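Local coordinates for thermotoga maritima TmcAL (Thermotoga maritima, PDB 5Y0T), which belongs to the HIGH nucleotidyl transferase family of the HUP clan and is modelled here with adenosine-5'-rp-alpha-thio-triphosphate in its ligand pocket, at residues T93-D98 with R347-L352; H273-G278 with L315-E320; K281-C286 with S308-L313. All coordinates share one frame; numbering follows the deposited sequence.

Interaction 1 of 3, residues T93-D98 with R347-L352; sequences TGVVTD and REILSL
Val95, in the turn that leads from helix 79-92 into strand 98-103, faces one side of helix 346-356, and the backbones come nearest at Val95 CA and Leu352 CA, 7.7 Å apart. Its side chain points at the helix and splits its two methyls between residues one turn apart. Val95 CG1 meets Leu352 CD2 at 3.8 Å, the two side chains running past each other in opposite directions. The other branch, CG2, lies 4.0 Å from Ile349 CD1, which also touches Val95 CB at 3.9 Å. Ile349 reaches across because CG1 stands anti to its backbone N (chi1 -170°), and the chain then bends at chi2 (58°) to bring CD1 up to the valine. In the HUP-type core, this turn lies between a helix and a parallel strand of the central sheet; Ile34 of strand 32-38 packs against both Val95 and Ile349, and Met1 against Ile349 and Leu352. Gly94 leaves the helix with positive phi, and Thr93 OG1 accepts from Val95 N at 3.3 Å in an ST turn, while a weak bond joins the same oxygen to Val96 N. Thr97 OG1 bonds to Asp98 OD1 on the anti side of the carboxylate, 25° out of its plane.

Interaction 2 of 3, residues H273-G278 with L315-E320; sequences HGFSEG and LFSVFE
Phe316 and Ser317, on the last turn of helix 307-318, meet the loop between helices 266-270 and 279-289 in an all-helical part of the chain. Phe316 points at the loop. With its CG beside the backbone N (chi1 -68°), the ring lies alongside His273, both side chains running the same way. The rings form an offset edge-to-face pair: the imidazole edge is directed at the phenyl face, with centroids 5.9 Å apart and planes at 66°. The nearest ring atoms are His273 CD2 and Phe316 CE2, 4.0 Å apart. Phe316 CD2 also comes within 3.4 Å of His273 O, which is buried by the contact and has no hydrogen-bond partner in the model. Gly274 has positive phi as the chain passes this ring. Next along the helix, Ser317 turns its hydroxyl back to bond with Leu313 O. The same Ser317 OG lies at the edge of the Phe275 ring, near its plane and 3.4 Å from Phe275 CE2. Leu263 of the second subunit packs on Val318 and Phe319. The helix then ends in a Schellman motif with Glu320 at positive phi. One of the bonds back into the last turn runs from Glu320 N to Ser317 O, at 3.1 Å.

Interaction 3 of 3, residues K281-C286 with S308-L313; sequences KRFHVC and SRIRRL
Phe283, in the second turn of helix 279-289, reaches toward helix 307-318 and carries the whole contact with Ile310 and Leu313; the helix backbones stay apart, with Phe283 CA and Ile310 CA separated by 9.1 Å. Before it in sequence, Arg282 turns elsewhere, and its NE bonds to Val300 O at the end of helix 293-300. The Phe283 side chain stands off the usual staggered positions, with chi1 at -100°, which carries the far end of the ring, CE1 and CZ, across to the other helix. There the ring meets two residues that stand three apart and so lie on the same side of helix 307-318. Phe283 CE1 touches Ile310 CG2 at 3.9 Å, the two side chains sliding past each other in opposite directions. That methyl is anti to the isoleucine N and lies on the carbonyl side, which puts it near Phe283 CE1 while Ile310 O lies by CZ. Ile310 O sits at the ring edge, in its plane, 3.7 Å from Phe283 CZ. Leu313 crosses the phenylalanine obliquely, with Leu313 CB 3.7 Å from Phe283 CZ. This is helix-to-helix packing within a helical region, in which one aromatic side chain bridges the two helices. Phe275 and Phe296 each meet the Phe283 ring edge-to-face, placing it in an aromatic cluster, and Leu279 adds contacts with Ile310 and Leu313. One turn beyond Phe283, Cys286 points to helix 293-300, where its SG forms the disulfide with Cys299 and its side chain touches Phe296 and Val300. That covalent link ties the first helix to the helix that lies between the two partners in sequence, and Leu297 and Val300 of this same helix also pack on Ile310.

In the fold
Interaction 1 closes the longest loop of the chain among the three, joining residues 93-98 to 347-352 beside the central sheet, and interactions 2 and 3 are both nested within it. Interaction 3 lies inside the loop closed by interaction 2. These two share helix 307-318, their centres are 8 Å apart, and they touch: Glu277 OE2 forms a salt bridge with Arg309 NH2 at 3.0 Å, and Leu313 CD2 packs on His273 O. Together they pack the 273-278 loop and helix 279-289 on helix 307-318. Interaction 1 lies on the opposite side of the chain's centre, with centres 36 and 40 Å from interactions 2 and 3, in the sheet-bearing part of the protein.

Interaction 1 of 3, residues T93-D98 with R347-L352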
loop_
_atom_site.group_PDB
_atom_site.type_symbol
_atom_site.label_atom_id
_atom_site.label_comp_id
_atom_site.label_asym_id
_atom_site.label_seq_id
_atom_site.Cartn_x
_atom_site.Cartn_y
_atom_site.Cartn_z
ATOM N N THR A 93 -33.220 7.433 9.310
ATOM C CA THR A 93 -33.915 6.340 9.985
ATOM C C THR A 93 -35.415 6.546 9.915
ATOM O O THR A 93 -36.179 5.581 9.982
ATOM C CB THR A 93 -33.544 6.238 11.466
ATOM O OG1 THR A 93 -33.947 7.451 12.118
ATOM C CG2 THR A 93 -32.017 6.027 11.643
ATOM N N GLY A 94 -35.820 7.813 9.818
ATOM C CA GLY A 94 -37.223 8.182 9.750
ATOM C C GLY A 94 -37.899 8.221 11.110
ATOM O O GLY A 94 -39.111 8.460 11.188
ATOM N N VAL A 95 -37.178 7.821 12.155
ATOM C CA VAL A 95 -37.760 7.783 13.506
ATOM C C VAL A 95 -37.138 8.663 14.603
ATOM O O VAL A 95 -37.746 8.870 15.660
ATOM C CB VAL A 95 -37.754 6.335 14.031
ATOM C CG1 VAL A 95 -38.549 5.424 13.087
ATOM C CG2 VAL A 95 -36.315 5.843 14.175
ATOM N N VAL A 96 -35.954 9.203 14.358
ATOM C CA VAL A 96 -35.233 9.914 15.412
ATOM C C VAL A 96 -35.848 11.289 15.601
ATOM O O VAL A 96 -36.074 11.979 14.617
ATOM C CB VAL A 96 -33.734 10.027 15.087
ATOM C CG1 VAL A 96 -33.074 11.094 15.975
ATOM C CG2 VAL A 96 -33.056 8.660 15.269
ATOM N N THR A 97 -36.277 11.610 16.831
ATOM C CA THR A 97 -36.867 12.924 17.106
ATOM C C THR A 97 -35.994 13.916 17.877
ATOM O O THR A 97 -36.218 15.133 17.806
ATOM C CB THR A 97 -38.179 12.762 17.892
ATOM O OG1 THR A 97 -37.904 12.097 19.128
ATOM C CG2 THR A 97 -39.182 11.940 17.083
ATOM N N ASP A 98 -34.977 13.393 18.560
ATOM C CA ASP A 98 -34.147 14.154 19.482
ATOM C C ASP A 98 -32.718 13.671 19.415
ATOM O O ASP A 98 -32.465 12.473 19.428
ATOM C CB ASP A 98 -34.620 14.027 20.938
ATOM C CG ASP A 98 -35.976 14.650 21.187
ATOM O OD1 ASP A 98 -36.997 13.954 20.993
ATOM O OD2 ASP A 98 -36.018 15.828 21.611
ATOM N N ARG A 347 -35.591 -4.468 18.294
ATOM C CA ARG A 347 -36.384 -5.010 17.181
ATOM C C ARG A 347 -37.577 -4.142 16.817
ATOM O O ARG A 347 -37.898 -3.961 15.638
ATOM C CB ARG A 347 -36.945 -6.399 17.513
ATOM C CG ARG A 347 -35.943 -7.543 17.543
ATOM C CD ARG A 347 -36.700 -8.807 18.006
ATOM N NE ARG A 347 -35.892 -10.018 17.916
ATOM C CZ ARG A 347 -36.176 -11.146 18.565
ATOM N NH1 ARG A 347 -37.236 -11.203 19.378
ATOM N NH2 ARG A 347 -35.397 -12.215 18.410
ATOM N N GLU A 348 -38.256 -3.657 17.851
ATOM C CA GLU A 348 -39.470 -2.873 17.690
ATOM C C GLU A 348 -39.198 -1.597 16.892
ATOM O O GLU A 348 -39.971 -1.261 15.991
ATOM C CB GLU A 348 -40.072 -2.532 19.057
ATOM C CG GLU A 348 -40.438 -3.767 19.888
ATOM C CD GLU A 348 -40.701 -3.449 21.353
ATOM O OE1 GLU A 348 -40.726 -2.249 21.719
ATOM O OE2 GLU A 348 -40.880 -4.406 22.141
ATOM N N ILE A 349 -38.114 -0.886 17.210
ATOM C CA ILE A 349 -37.856 0.380 16.504
ATOM C C ILE A 349 -37.219 0.080 15.150
ATOM O O ILE A 349 -37.448 0.792 14.179
ATOM C CB ILE A 349 -36.979 1.377 17.340
ATOM C CG1 ILE A 349 -36.952 2.765 16.682
ATOM C CG2 ILE A 349 -35.549 0.870 17.524
ATOM C CD1 ILE A 349 -38.350 3.383 16.515
ATOM N N LEU A 350 -36.484 -1.020 15.054
ATOM C CA LEU A 350 -35.914 -1.388 13.757
ATOM C C LEU A 350 -37.023 -1.749 12.772
ATOM O O LEU A 350 -36.973 -1.396 11.591
ATOM C CB LEU A 350 -34.925 -2.539 13.915
ATOM C CG LEU A 350 -34.236 -2.990 12.622
ATOM C CD1 LEU A 350 -33.548 -1.804 11.951
ATOM C CD2 LEU A 350 -33.237 -4.106 12.926
ATOM N N SER A 351 -38.058 -2.416 13.273
ATOM C CA SER A 351 -39.197 -2.757 12.450
ATOM C C SER A 351 -39.898 -1.494 11.904
ATOM O O SER A 351 -40.299 -1.430 10.730
ATOM C CB SER A 351 -40.169 -3.630 13.256
ATOM O OG SER A 351 -41.346 -3.882 12.516
ATOM N N LEU A 352 -40.024 -0.482 12.748
ATOM C CA LEU A 352 -40.618 0.778 12.315
ATOM C C LEU A 352 -39.721 1.487 11.291
ATOM O O LEU A 352 -40.216 2.044 10.319
ATOM C CB LEU A 352 -40.872 1.696 13.509
ATOM C CG LEU A 352 -41.653 2.966 13.154
ATOM C CD1 LEU A 352 -43.034 2.607 12.585
ATOM C CD2 LEU A 352 -41.811 3.857 14.366
#

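Interaction 2 of 3, residues H273-G278 with L315-E320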
loop_
_atom_site.group_PDB
_atom_site.type_symbol
_atom_site.label_atom_id
_atom_site.label_comp_id
_atom_site.label_asym_id
_atom_site.label_seq_id
_atom_site.Cartn_x
_atom_site.Cartn_y
_atom_site.Cartn_z
ATOM N N HIS A 273 -8.740 13.545 -1.104
ATOM C CA HIS A 273 -9.510 14.588 -0.448
ATOM C C HIS A 273 -8.735 15.195 0.705
ATOM O O HIS A 273 -8.123 14.472 1.489
ATOM C CB HIS A 273 -10.845 14.059 0.079
ATOM C CG HIS A 273 -11.618 15.091 0.843
ATOM N ND1 HIS A 273 -12.280 16.127 0.221
ATOM C CD2 HIS A 273 -11.774 15.288 2.172
ATOM C CE1 HIS A 273 -12.834 16.904 1.134
ATOM N NE2 HIS A 273 -12.549 16.412 2.327
ATOM N N GLY A 274 -8.775 16.521 0.806
ATOM C CA GLY A 274 -8.161 17.219 1.920
ATOM C C GLY A 274 -6.756 17.736 1.658
ATOM O O GLY A 274 -6.198 18.448 2.482
ATOM N N PHE A 275 -6.167 17.372 0.525
ATOM C CA PHE A 275 -4.841 17.881 0.197
ATOM C C PHE A 275 -4.904 19.278 -0.410
ATOM O O PHE A 275 -5.604 19.519 -1.387
ATOM C CB PHE A 275 -4.100 16.920 -0.736
ATOM C CG PHE A 275 -3.383 15.837 0.002
ATOM C CD1 PHE A 275 -2.072 16.019 0.424
ATOM C CD2 PHE A 275 -4.031 14.662 0.331
ATOM C CE1 PHE A 275 -1.421 15.035 1.138
ATOM C CE2 PHE A 275 -3.389 13.675 1.042
ATOM C CZ PHE A 275 -2.088 13.854 1.449
ATOM N N SER A 276 -4.174 20.190 0.219
ATOM C CA SER A 276 -4.006 21.559 -0.238
ATOM C C SER A 276 -2.864 22.150 0.570
ATOM O O SER A 276 -2.222 21.436 1.344
ATOM C CB SER A 276 -5.283 22.380 -0.050
ATOM O OG SER A 276 -5.558 22.572 1.326
ATOM N N GLU A 277 -2.627 23.450 0.397
ATOM C CA GLU A 277 -1.627 24.187 1.169
ATOM C C GLU A 277 -0.252 23.532 1.184
ATOM O O GLU A 277 0.435 23.562 2.206
ATOM C CB GLU A 277 -2.096 24.371 2.611
ATOM C CG GLU A 277 -3.380 25.158 2.768
ATOM C CD GLU A 277 -3.733 25.373 4.227
ATOM O OE1 GLU A 277 -2.980 26.089 4.928
ATOM O OE2 GLU A 277 -4.756 24.817 4.674
ATOM N N GLY A 278 0.144 22.949 0.057
ATOM C CA GLY A 278 1.447 22.319 -0.063
ATOM C C GLY A 278 1.606 20.978 0.646
ATOM O O GLY A 278 2.725 20.489 0.785
ATOM N N LEU A 315 -5.037 8.400 6.356
ATOM C CA LEU A 315 -6.080 7.390 6.152
ATOM C C LEU A 315 -6.748 7.571 4.796
ATOM O O LEU A 315 -6.972 6.601 4.077
ATOM C CB LEU A 315 -7.137 7.448 7.262
ATOM C CG LEU A 315 -6.678 7.052 8.664
ATOM C CD1 LEU A 315 -7.886 6.970 9.603
ATOM C CD2 LEU A 315 -5.949 5.729 8.623
ATOM N N PHE A 316 -7.040 8.818 4.439
ATOM C CA PHE A 316 -7.604 9.104 3.118
ATOM C C PHE A 316 -6.673 8.631 2.009
ATOM O O PHE A 316 -7.122 8.114 0.979
ATOM C CB PHE A 316 -7.877 10.594 2.938
ATOM C CG PHE A 316 -8.987 11.118 3.803
ATOM C CD1 PHE A 316 -9.952 10.260 4.306
ATOM C CD2 PHE A 316 -9.063 12.476 4.112
ATOM C CE1 PHE A 316 -10.987 10.748 5.101
ATOM C CE2 PHE A 316 -10.086 12.971 4.912
ATOM C CZ PHE A 316 -11.049 12.106 5.407
ATOM N N SER A 317 -5.372 8.801 2.217
ATOM C CA SER A 317 -4.411 8.352 1.216
ATOM C C SER A 317 -4.368 6.828 1.088
ATOM O O SER A 317 -4.423 6.282 -0.012
ATOM C CB SER A 317 -3.014 8.885 1.542
ATOM O OG SER A 317 -3.020 10.296 1.567
ATOM N N VAL A 318 -4.264 6.129 2.210
ATOM C CA VAL A 318 -4.120 4.680 2.135
ATOM C C VAL A 318 -5.404 4.024 1.608
ATOM O O VAL A 318 -5.349 2.985 0.950
ATOM C CB VAL A 318 -3.720 4.093 3.504
ATOM C CG1 VAL A 318 -4.931 3.979 4.433
ATOM C CG2 VAL A 318 -3.062 2.748 3.327
ATOM N N PHE A 319 -6.551 4.645 1.857
ATOM C CA PHE A 319 -7.830 4.106 1.402
ATOM C C PHE A 319 -8.245 4.708 0.063
ATOM O O PHE A 319 -9.330 4.415 -0.446
ATOM C CB PHE A 319 -8.909 4.345 2.465
ATOM C CG PHE A 319 -8.709 3.524 3.713
ATOM C CD1 PHE A 319 -8.299 2.199 3.616
ATOM C CD2 PHE A 319 -8.914 4.076 4.974
ATOM C CE1 PHE A 319 -8.097 1.419 4.751
ATOM C CE2 PHE A 319 -8.717 3.314 6.124
ATOM C CZ PHE A 319 -8.309 1.979 6.014
ATOM N N GLU A 320 -7.372 5.549 -0.491
ATOM C CA GLU A 320 -7.603 6.205 -1.787
ATOM C C GLU A 320 -8.938 6.922 -1.813
ATOM O O GLU A 320 -9.755 6.753 -2.720
ATOM C CB GLU A 320 -7.523 5.192 -2.932
ATOM C CG GLU A 320 -6.148 4.570 -3.073
ATOM C CD GLU A 320 -6.027 3.682 -4.295
ATOM O OE1 GLU A 320 -6.956 2.876 -4.537
ATOM O OE2 GLU A 320 -4.999 3.791 -5.003
#

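Interaction 3 of 3, residues K281-C286 with S308-L313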
loop_
_atom_site.group_PDB
_atom_site.type_symbol
_atom_site.label_atom_id
_atom_site.label_comp_id
_atom_site.label_asym_id
_atom_site.label_seq_id
_atom_site.Cartn_x
_atom_site.Cartn_y
_atom_site.Cartn_z
ATOM N N LYS A 281 3.388 17.892 -1.296
ATOM C CA LYS A 281 4.852 17.891 -1.270
ATOM C C LYS A 281 5.373 17.462 0.093
ATOM O O LYS A 281 6.355 16.734 0.182
ATOM C CB LYS A 281 5.419 19.273 -1.642
ATOM C CG LYS A 281 6.944 19.319 -1.717
ATOM C CD LYS A 281 7.446 20.667 -2.244
ATOM C CE LYS A 281 8.959 20.666 -2.455
ATOM N NZ LYS A 281 9.451 21.997 -2.951
ATOM N N ARG A 282 4.703 17.892 1.158
ATOM C CA ARG A 282 5.129 17.518 2.503
ATOM C C ARG A 282 4.979 16.007 2.730
ATOM O O ARG A 282 5.871 15.371 3.299
ATOM C CB ARG A 282 4.344 18.318 3.559
ATOM C CG ARG A 282 4.623 19.834 3.485
ATOM C CD ARG A 282 3.889 20.607 4.570
ATOM N NE ARG A 282 4.508 20.409 5.874
ATOM C CZ ARG A 282 5.467 21.183 6.367
ATOM N NH1 ARG A 282 5.912 22.222 5.663
ATOM N NH2 ARG A 282 5.976 20.924 7.564
ATOM N N PHE A 283 3.865 15.432 2.288
ATOM C CA PHE A 283 3.696 13.979 2.388
ATOM C C PHE A 283 4.787 13.274 1.581
ATOM O O PHE A 283 5.405 12.332 2.058
ATOM C CB PHE A 283 2.313 13.525 1.893
ATOM C CG PHE A 283 1.319 13.260 2.995
ATOM C CD1 PHE A 283 0.947 14.273 3.866
ATOM C CD2 PHE A 283 0.742 11.998 3.154
ATOM C CE1 PHE A 283 0.020 14.046 4.877
ATOM C CE2 PHE A 283 -0.190 11.759 4.165
ATOM C CZ PHE A 283 -0.548 12.776 5.032
ATOM N N HIS A 284 5.034 13.758 0.369
ATOM C CA HIS A 284 5.984 13.114 -0.531
ATOM C C HIS A 284 7.406 13.136 0.021
ATOM O O HIS A 284 8.097 12.107 0.036
ATOM C CB HIS A 284 5.944 13.787 -1.903
ATOM C CG HIS A 284 6.754 13.079 -2.947
ATOM N ND1 HIS A 284 8.050 13.435 -3.253
ATOM C CD2 HIS A 284 6.451 12.030 -3.749
ATOM C CE1 HIS A 284 8.509 12.642 -4.205
ATOM N NE2 HIS A 284 7.557 11.783 -4.527
ATOM N N VAL A 285 7.838 14.315 0.468
ATOM C CA VAL A 285 9.190 14.497 0.983
ATOM C C VAL A 285 9.374 13.803 2.332
ATOM O O VAL A 285 10.345 13.080 2.526
ATOM C CB VAL A 285 9.542 15.997 1.119
ATOM C CG1 VAL A 285 10.945 16.179 1.699
ATOM C CG2 VAL A 285 9.446 16.690 -0.234
ATOM N N CYS A 286 8.436 14.005 3.259
ATOM C CA CYS A 286 8.587 13.432 4.595
ATOM C C CYS A 286 8.558 11.909 4.583
ATOM O O CYS A 286 9.217 11.265 5.404
ATOM C CB CYS A 286 7.505 13.962 5.541
ATOM S SG CYS A 286 7.744 15.717 5.945
ATOM N N SER A 308 -4.256 15.736 13.947
ATOM C CA SER A 308 -5.467 15.052 13.514
ATOM C C SER A 308 -5.735 15.251 12.027
ATOM O O SER A 308 -6.210 14.343 11.344
ATOM C CB SER A 308 -6.673 15.524 14.326
ATOM O OG SER A 308 -6.703 14.876 15.580
ATOM N N ARG A 309 -5.440 16.444 11.531
ATOM C CA ARG A 309 -5.596 16.702 10.107
ATOM C C ARG A 309 -4.608 15.838 9.323
ATOM O O ARG A 309 -4.985 15.215 8.335
ATOM C CB ARG A 309 -5.396 18.182 9.786
ATOM C CG ARG A 309 -5.535 18.521 8.309
ATOM C CD ARG A 309 -5.471 20.032 8.095
ATOM N NE ARG A 309 -5.451 20.405 6.682
ATOM C CZ ARG A 309 -5.226 21.639 6.238
ATOM N NH1 ARG A 309 -5.002 22.632 7.094
ATOM N NH2 ARG A 309 -5.224 21.883 4.936
ATOM N N ILE A 310 -3.352 15.795 9.768
ATOM C CA ILE A 310 -2.358 14.975 9.067
ATOM C C ILE A 310 -2.705 13.484 9.127
ATOM O O ILE A 310 -2.614 12.782 8.117
ATOM C CB ILE A 310 -0.934 15.172 9.627
ATOM C CG1 ILE A 310 -0.557 16.655 9.654
ATOM C CG2 ILE A 310 0.071 14.398 8.779
ATOM C CD1 ILE A 310 -0.845 17.364 8.352
ATOM N N ARG A 311 -3.096 12.998 10.306
ATOM C CA ARG A 311 -3.490 11.595 10.453
ATOM C C ARG A 311 -4.708 11.246 9.590
ATOM O O ARG A 311 -4.766 10.156 9.024
ATOM C CB ARG A 311 -3.782 11.253 11.925
ATOM C CG ARG A 311 -2.541 11.217 12.838
ATOM C CD ARG A 311 -2.913 10.749 14.255
ATOM N NE ARG A 311 -3.894 11.624 14.896
ATOM C CZ ARG A 311 -3.675 12.330 16.005
ATOM N NH1 ARG A 311 -2.502 12.278 16.628
ATOM N NH2 ARG A 311 -4.638 13.091 16.496
ATOM N N ARG A 312 -5.685 12.149 9.505
ATOM C CA ARG A 312 -6.839 11.926 8.623
ATOM C C ARG A 312 -6.360 11.808 7.176
ATOM O O ARG A 312 -6.787 10.914 6.453
ATOM C CB ARG A 312 -7.882 13.051 8.732
ATOM C CG ARG A 312 -8.850 12.935 9.911
ATOM C CD ARG A 312 -9.978 14.007 9.863
ATOM N NE ARG A 312 -9.485 15.358 10.067
ATOM C CZ ARG A 312 -9.450 15.962 11.244
ATOM N NH1 ARG A 312 -9.876 15.324 12.326
ATOM N NH2 ARG A 312 -8.985 17.198 11.341
ATOM N N LEU A 313 -5.469 12.705 6.756
ATOM C CA LEU A 313 -4.962 12.650 5.381
ATOM C C LEU A 313 -4.223 11.340 5.074
ATOM O O LEU A 313 -4.262 10.854 3.944
ATOM C CB LEU A 313 -4.043 13.838 5.100
ATOM C CG LEU A 313 -4.733 15.194 4.921
ATOM C CD1 LEU A 313 -3.701 16.302 4.708
ATOM C CD2 LEU A 313 -5.712 15.149 3.768
#